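PDB 4TXG: chitinase from Chromobacterium violaceum, which probably binds chitin and hydrolyses its glycosidic bonds, as a family 18 glycoside hydrolase. Local coordinates for residues P114-L126 with D133-A145. Sequence-based numbering, arbitrary orientation.
Sequences PPTGNALCRPEAL and DVPYCAVYKQGGA
A disulfide between Cys121 and Cys137 ties two loop segments, 114-126 and 133-145, in the irregular chain that precedes strand 155-161. Cys121 SG and Cys137 SG are 2.0 Å apart, with a chi3 of 78°. Asn118, in the 3-10 turn 118-120, grips 133-145 through both ends of its amide. Asn118 OD1 accepts a hydrogen bond from Cys137 N at 3.1 Å. Asn118 ND2 hydrogen-bonds Asp133 OD1 from above the carboxylate plane, at 3.3 Å. A water also links Asn118 N to that OD1. Tyr136 lies between Arg122 CA on one ring face and Val134 CG1 on the other. The Arg122 chain runs alongside the ring, then bends at chi3 (53°), and its NH1 hydrogen-bonds Leu126 O on a lone pair. In the TIM barrel expected of the GH18 family, this cross-linked pair packs at the N-terminal ends of strands 365-371, 391-395 and 457-462, where Tyr140 OH hydrogen-bonds Gln365 and Asp390 and Glu124 O hydrogen-bonds Arg456. Val134 and Pro135 touch helix 338-360. Pro123 CG sits over the Tyr140 ring, 3.5 Å from the centroid, while Val139 CG1 takes the opposite face. The type II turn 141-144 offers Gly143 N to Leu120 O at 2.9 Å. Gly144 CA makes a CA-H...O contact with Cys121 O at 3.4 Å.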
ATOM      1  N   PRO A 114     -35.113  -1.720  -1.960  1.00 29.91           N
ATOM      2  CA  PRO A 114     -33.938  -1.667  -2.837  1.00 27.87           C
ATOM      3  C   PRO A 114     -33.129  -0.392  -2.632  1.00 25.76           C
ATOM      4  O   PRO A 114     -33.675   0.603  -2.149  1.00 25.34           O
ATOM      5  CB  PRO A 114     -34.542  -1.699  -4.250  1.00 28.43           C
ATOM      6  CG  PRO A 114     -35.949  -2.148  -4.078  1.00 32.45           C
ATOM      7  CD  PRO A 114     -36.372  -1.689  -2.720  1.00 31.77           C
ATOM      8  N   PRO A 115     -31.840  -0.415  -3.002  1.00 23.36           N
ATOM      9  CA  PRO A 115     -31.020   0.796  -2.893  1.00 23.76           C
ATOM     10  C   PRO A 115     -31.498   1.858  -3.871  1.00 24.52           C
ATOM     11  O   PRO A 115     -31.913   1.519  -4.980  1.00 24.60           O
ATOM     12  CB  PRO A 115     -29.615   0.308  -3.253  1.00 23.85           C
ATOM     13  CG  PRO A 115     -29.845  -0.886  -4.118  1.00 21.80           C
ATOM     14  CD  PRO A 115     -31.097  -1.539  -3.598  1.00 21.59           C
ATOM     15  N   THR A 116     -31.476   3.120  -3.458  1.00 22.59           N
ATOM     16  CA  THR A 116     -31.829   4.207  -4.362  1.00 23.24           C
ATOM     17  C   THR A 116     -30.811   5.328  -4.265  1.00 20.66           C
ATOM     18  O   THR A 116     -29.996   5.358  -3.346  1.00 20.98           O
ATOM     19  CB  THR A 116     -33.234   4.790  -4.070  1.00 26.60           C
ATOM     20  OG1 THR A 116     -33.238   5.428  -2.788  1.00 28.22           O
ATOM     21  CG2 THR A 116     -34.301   3.701  -4.111  1.00 29.35           C
ATOM     22  N   GLY A 117     -30.876   6.251  -5.215  1.00 20.54           N
ATOM     23  CA  GLY A 117     -30.007   7.414  -5.210  1.00 21.47           C
ATOM     24  C   GLY A 117     -28.534   7.067  -5.108  1.00 18.17           C
ATOM     25  O   GLY A 117     -28.033   6.202  -5.828  1.00 16.79           O
ATOM     26  N   ASN A 118     -27.845   7.723  -4.180  1.00 18.22           N
ATOM     27  CA  ASN A 118     -26.404   7.553  -4.038  1.00 17.28           C
ATOM     28  C   ASN A 118     -25.980   6.135  -3.667  1.00 17.06           C
ATOM     29  O   ASN A 118     -24.854   5.716  -3.958  1.00 16.69           O
ATOM     30  CB  ASN A 118     -25.878   8.539  -2.998  1.00 17.99           C
ATOM     31  CG  ASN A 118     -25.700   9.929  -3.560  1.00 20.98           C
ATOM     32  OD1 ASN A 118     -24.974  10.124  -4.535  1.00 20.68           O
ATOM     33  ND2 ASN A 118     -26.367  10.910  -2.951  1.00 19.99           N
ATOM     34  N   ALA A 119     -26.881   5.386  -3.043  1.00 15.41           N
ATOM     35  CA  ALA A 119     -26.561   4.022  -2.644  1.00 16.17           C
ATOM     36  C   ALA A 119     -26.300   3.123  -3.853  1.00 16.43           C
ATOM     37  O   ALA A 119     -25.642   2.089  -3.741  1.00 17.87           O
ATOM     38  CB  ALA A 119     -27.672   3.451  -1.789  1.00 18.15           C
ATOM     39  N   LEU A 120     -26.811   3.525  -5.013  1.00 14.80           N
ATOM     40  CA  LEU A 120     -26.588   2.771  -6.243  1.00 16.20           C
ATOM     41  C   LEU A 120     -25.150   2.912  -6.766  1.00 17.59           C
ATOM     42  O   LEU A 120     -24.740   2.179  -7.665  1.00 16.16           O
ATOM     43  CB  LEU A 120     -27.583   3.218  -7.316  1.00 16.11           C
ATOM     44  CG  LEU A 120     -29.026   2.824  -7.012  1.00 18.44           C
ATOM     45  CD1 LEU A 120     -29.994   3.560  -7.930  1.00 21.23           C
ATOM     46  CD2 LEU A 120     -29.180   1.325  -7.155  1.00 20.60           C
ATOM     47  N   CYS A 121     -24.390   3.839  -6.191  1.00 14.12           N
ATOM     48  CA  CYS A 121     -23.015   4.080  -6.629  1.00  9.99           C
ATOM     49  C   CYS A 121     -21.974   3.700  -5.577  1.00  9.51           C
ATOM     50  O   CYS A 121     -20.800   4.034  -5.720  1.00 11.52           O
ATOM     51  CB  CYS A 121     -22.835   5.552  -7.008  1.00 14.31           C
ATOM     52  SG  CYS A 121     -23.904   6.084  -8.365  1.00 17.22           S
ATOM     53  N   ARG A 122     -22.388   3.009  -4.520  1.00 10.09           N
ATOM     54  CA  ARG A 122     -21.427   2.649  -3.481  1.00  9.93           C
ATOM     55  C   ARG A 122     -20.457   1.588  -4.007  1.00 10.84           C
ATOM     56  O   ARG A 122     -20.893   0.598  -4.586  1.00 10.90           O
ATOM     57  CB  ARG A 122     -22.151   2.138  -2.224  1.00 10.81           C
ATOM     58  CG  ARG A 122     -21.199   1.790  -1.092  1.00 12.84           C
ATOM     59  CD  ARG A 122     -21.939   1.355   0.181  1.00 12.83           C
ATOM     60  NE  ARG A 122     -22.890   0.279  -0.078  1.00 17.97           N
ATOM     61  CZ  ARG A 122     -22.587  -1.017  -0.070  1.00 30.45           C
ATOM     62  NH1 ARG A 122     -21.345  -1.422   0.192  1.00 27.42           N
ATOM     63  NH2 ARG A 122     -23.530  -1.918  -0.326  1.00 32.90           N
ATOM     64  N   PRO A 123     -19.139   1.806  -3.830  1.00 10.50           N
ATOM     65  CA  PRO A 123     -18.161   0.778  -4.223  1.00  9.82           C
ATOM     66  C   PRO A 123     -18.444  -0.570  -3.578  1.00 10.44           C
ATOM     67  O   PRO A 123     -18.868  -0.629  -2.418  1.00  8.84           O
ATOM     68  CB  PRO A 123     -16.828   1.349  -3.727  1.00  7.85           C
ATOM     69  CG  PRO A 123     -17.028   2.843  -3.826  1.00  9.63           C
ATOM     70  CD  PRO A 123     -18.481   3.053  -3.404  1.00  9.82           C
ATOM     71  N   GLU A 124     -18.225  -1.644  -4.332  1.00 10.10           N
ATOM     72  CA  GLU A 124     -18.446  -2.994  -3.828  1.00 10.81           C
ATOM     73  C   GLU A 124     -17.744  -3.233  -2.488  1.00  9.28           C
ATOM     74  O   GLU A 124     -16.552  -2.978  -2.357  1.00 10.29           O
ATOM     75  CB  GLU A 124     -17.966  -4.023  -4.856  1.00 11.35           C
ATOM     76  CG  GLU A 124     -18.048  -5.468  -4.376  1.00 14.97           C
ATOM     77  CD  GLU A 124     -17.479  -6.448  -5.393  1.00 20.84           C
ATOM     78  OE1 GLU A 124     -17.364  -6.080  -6.579  1.00 21.06           O
ATOM     79  OE2 GLU A 124     -17.133  -7.581  -5.004  1.00 19.64           O
ATOM     80  N   ALA A 125     -18.512  -3.710  -1.511  1.00  9.64           N
ATOM     81  CA  ALA A 125     -18.011  -4.105  -0.190  1.00 10.46           C
ATOM     82  C   ALA A 125     -17.548  -2.943   0.702  1.00 11.96           C
ATOM     83  O   ALA A 125     -17.071  -3.169   1.818  1.00 12.00           O
ATOM     84  CB  ALA A 125     -16.874  -5.129  -0.339  1.00  9.55           C
ATOM     85  N   LEU A 126     -17.693  -1.707   0.244  1.00  8.58           N
ATOM     86  CA  LEU A 126     -17.308  -0.573   1.095  1.00  9.80           C
ATOM     87  C   LEU A 126     -18.311  -0.379   2.230  1.00 12.25           C
ATOM     88  O   LEU A 126     -19.526  -0.413   2.024  1.00 12.23           O
ATOM     89  CB  LEU A 126     -17.184   0.715   0.275  1.00  8.23           C
ATOM     90  CG  LEU A 126     -16.716   1.986   1.010  1.00 10.11           C
ATOM     91  CD1 LEU A 126     -15.259   1.890   1.444  1.00  8.24           C
ATOM     92  CD2 LEU A 126     -16.919   3.214   0.127  1.00  9.07           C
ATOM     93  N   ASP A 133     -26.551  10.220   3.963  1.00 18.24           N
ATOM     94  CA  ASP A 133     -26.681  10.329   2.514  1.00 18.99           C
ATOM     95  C   ASP A 133     -25.336  10.662   1.880  1.00 15.96           C
ATOM     96  O   ASP A 133     -25.106  11.776   1.422  1.00 16.52           O
ATOM     97  CB  ASP A 133     -27.727  11.383   2.149  1.00 27.44           C
ATOM     98  CG  ASP A 133     -28.056  11.389   0.674  1.00 36.10           C
ATOM     99  OD1 ASP A 133     -27.744  10.388  -0.013  1.00 34.18           O
ATOM    100  OD2 ASP A 133     -28.630  12.396   0.202  1.00 41.43           O
ATOM    101  N   VAL A 134     -24.446   9.677   1.871  1.00 14.99           N
ATOM    102  CA  VAL A 134     -23.102   9.856   1.333  1.00 13.97           C
ATOM    103  C   VAL A 134     -23.174   9.999  -0.181  1.00 13.34           C
ATOM    104  O   VAL A 134     -23.731   9.133  -0.852  1.00 15.07           O
ATOM    105  CB  VAL A 134     -22.214   8.670   1.715  1.00 13.08           C
ATOM    106  CG1 VAL A 134     -20.794   8.863   1.207  1.00 12.01           C
ATOM    107  CG2 VAL A 134     -22.243   8.468   3.227  1.00 16.67           C
ATOM    108  N   PRO A 135     -22.610  11.090  -0.723  1.00 14.38           N
ATOM    109  CA  PRO A 135     -22.756  11.411  -2.151  1.00 13.99           C
ATOM    110  C   PRO A 135     -21.835  10.599  -3.069  1.00 12.22           C
ATOM    111  O   PRO A 135     -20.996  11.170  -3.761  1.00 10.78           O
ATOM    112  CB  PRO A 135     -22.397  12.903  -2.207  1.00 17.92           C
ATOM    113  CG  PRO A 135     -21.420  13.081  -1.088  1.00 18.53           C
ATOM    114  CD  PRO A 135     -21.907  12.159   0.015  1.00 15.25           C
ATOM    115  N   TYR A 136     -22.018   9.284  -3.102  1.00 12.59           N
ATOM    116  CA  TYR A 136     -21.137   8.420  -3.899  1.00 12.67           C
ATOM    117  C   TYR A 136     -21.152   8.747  -5.388  1.00 14.22           C
ATOM    118  O   TYR A 136     -20.152   8.569  -6.070  1.00 13.26           O
ATOM    119  CB  TYR A 136     -21.519   6.954  -3.732  1.00 11.09           C
ATOM    120  CG  TYR A 136     -21.219   6.394  -2.370  1.00 10.21           C
ATOM    121  CD1 TYR A 136     -19.907   6.311  -1.903  1.00 10.50           C
ATOM    122  CD2 TYR A 136     -22.242   5.945  -1.552  1.00 14.47           C
ATOM    123  CE1 TYR A 136     -19.633   5.789  -0.650  1.00 13.00           C
ATOM    124  CE2 TYR A 136     -21.975   5.437  -0.307  1.00 15.66           C
ATOM    125  CZ  TYR A 136     -20.677   5.355   0.136  1.00 14.24           C
ATOM    126  OH  TYR A 136     -20.438   4.833   1.386  1.00 18.44           O
ATOM    127  N   CYS A 137     -22.291   9.207  -5.892  1.00 16.24           N
ATOM    128  CA  CYS A 137     -22.431   9.383  -7.332  1.00 16.44           C
ATOM    129  C   CYS A 137     -21.641  10.586  -7.837  1.00 13.63           C
ATOM    130  O   CYS A 137     -21.500  10.778  -9.040  1.00 15.62           O
ATOM    131  CB  CYS A 137     -23.905   9.490  -7.715  1.00 20.57           C
ATOM    132  SG  CYS A 137     -24.709   7.856  -7.738  1.00 87.65           S
ATOM    133  N   ALA A 138     -21.091  11.364  -6.913  1.00 12.39           N
ATOM    134  CA  ALA A 138     -20.201  12.463  -7.276  1.00 18.54           C
ATOM    135  C   ALA A 138     -18.843  11.964  -7.792  1.00 17.15           C
ATOM    136  O   ALA A 138     -18.168  12.665  -8.549  1.00 17.77           O
ATOM    137  CB  ALA A 138     -19.999  13.400  -6.075  1.00 19.33           C
ATOM    138  N   VAL A 139     -18.454  10.755  -7.387  1.00  9.58           N
ATOM    139  CA  VAL A 139     -17.123  10.218  -7.684  1.00 10.81           C
ATOM    140  C   VAL A 139     -17.217   8.831  -8.331  1.00 11.68           C
ATOM    141  O   VAL A 139     -16.317   8.412  -9.067  1.00  9.72           O
ATOM    142  CB  VAL A 139     -16.258  10.140  -6.382  1.00 14.71           C
ATOM    143  CG1 VAL A 139     -15.007   9.285  -6.560  1.00 16.81           C
ATOM    144  CG2 VAL A 139     -15.872  11.547  -5.914  1.00 17.15           C
ATOM    145  N   TYR A 140     -18.315   8.124  -8.065  1.00 10.66           N
ATOM    146  CA  TYR A 140     -18.480   6.758  -8.552  1.00  9.12           C
ATOM    147  C   TYR A 140     -19.643   6.608  -9.526  1.00 11.77           C
ATOM    148  O   TYR A 140     -20.590   7.391  -9.520  1.00 12.77           O
ATOM    149  CB  TYR A 140     -18.679   5.798  -7.377  1.00  8.46           C
ATOM    150  CG  TYR A 140     -17.487   5.769  -6.444  1.00  8.97           C
ATOM    151  CD1 TYR A 140     -16.297   5.172  -6.832  1.00  7.70           C
ATOM    152  CD2 TYR A 140     -17.553   6.348  -5.175  1.00 10.03           C
ATOM    153  CE1 TYR A 140     -15.193   5.141  -5.989  1.00  8.67           C
ATOM    154  CE2 TYR A 140     -16.453   6.315  -4.317  1.00  8.78           C
ATOM    155  CZ  TYR A 140     -15.275   5.720  -4.735  1.00  7.95           C
ATOM    156  OH  TYR A 140     -14.174   5.686  -3.897  1.00 10.41           O
ATOM    157  N   LYS A 141     -19.548   5.590 -10.370  1.00  9.89           N
ATOM    158  CA  LYS A 141     -20.603   5.250 -11.316  1.00 13.30           C
ATOM    159  C   LYS A 141     -21.613   4.344 -10.644  1.00 12.72           C
ATOM    160  O   LYS A 141     -21.352   3.835  -9.557  1.00 12.34           O
ATOM    161  CB  LYS A 141     -20.015   4.545 -12.542  1.00 14.12           C
ATOM    162  CG  LYS A 141     -18.829   5.261 -13.130  1.00 16.95           C
ATOM    163  CD  LYS A 141     -18.088   4.378 -14.121  1.00 16.78           C
ATOM    164  CE  LYS A 141     -16.795   5.038 -14.557  1.00 18.27           C
ATOM    165  NZ  LYS A 141     -16.075   4.219 -15.562  1.00 22.85           N
ATOM    166  N   GLN A 142     -22.765   4.139 -11.274  1.00 13.25           N
ATOM    167  CA  GLN A 142     -23.680   3.134 -10.753  1.00 13.78           C
ATOM    168  C   GLN A 142     -22.957   1.794 -10.809  1.00 15.24           C
ATOM    169  O   GLN A 142     -22.351   1.447 -11.822  1.00 14.83           O
ATOM    170  CB  GLN A 142     -25.000   3.118 -11.528  1.00 17.91           C
ATOM    171  CG  GLN A 142     -25.790   4.408 -11.329  1.00 24.90           C
ATOM    172  CD  GLN A 142     -27.243   4.291 -11.720  1.00 34.73           C
ATOM    173  OE1 GLN A 142     -27.818   3.206 -11.700  1.00 38.18           O
ATOM    174  NE2 GLN A 142     -27.846   5.416 -12.079  1.00 39.34           N
ATOM    175  N   GLY A 143     -22.978   1.075  -9.694  1.00 13.99           N
ATOM    176  CA  GLY A 143     -22.201  -0.144  -9.570  1.00 12.83           C
ATOM    177  C   GLY A 143     -20.914   0.046  -8.789  1.00 12.53           C
ATOM    178  O   GLY A 143     -20.275  -0.930  -8.393  1.00 13.26           O
ATOM    179  N   GLY A 144     -20.518   1.300  -8.574  1.00 11.96           N
ATOM    180  CA  GLY A 144     -19.420   1.591  -7.665  1.00  8.79           C
ATOM    181  C   GLY A 144     -18.032   1.809  -8.253  1.00  9.86           C
ATOM    182  O   GLY A 144     -17.096   2.115  -7.510  1.00 12.51           O
ATOM    183  N   ALA A 145     -17.872   1.636  -9.563  1.00 11.14           N
ATOM    184  CA  ALA A 145     -16.574   1.880 -10.190  1.00 11.09           C
ATOM    185  C   ALA A 145     -16.289   3.375 -10.193  1.00 10.92           C
ATOM    186  O   ALA A 145     -17.208   4.183 -10.298  1.00 11.28           O
ATOM    187  CB  ALA A 145     -16.534   1.328 -11.615  1.00 14.06           C
TER
HETATM  188  O   HOH W   1     -29.413   9.348  -2.359  1.00 28.00           O
HETATM  189  O   HOH W   2     -17.820  -1.487  -7.250  1.00 16.26           O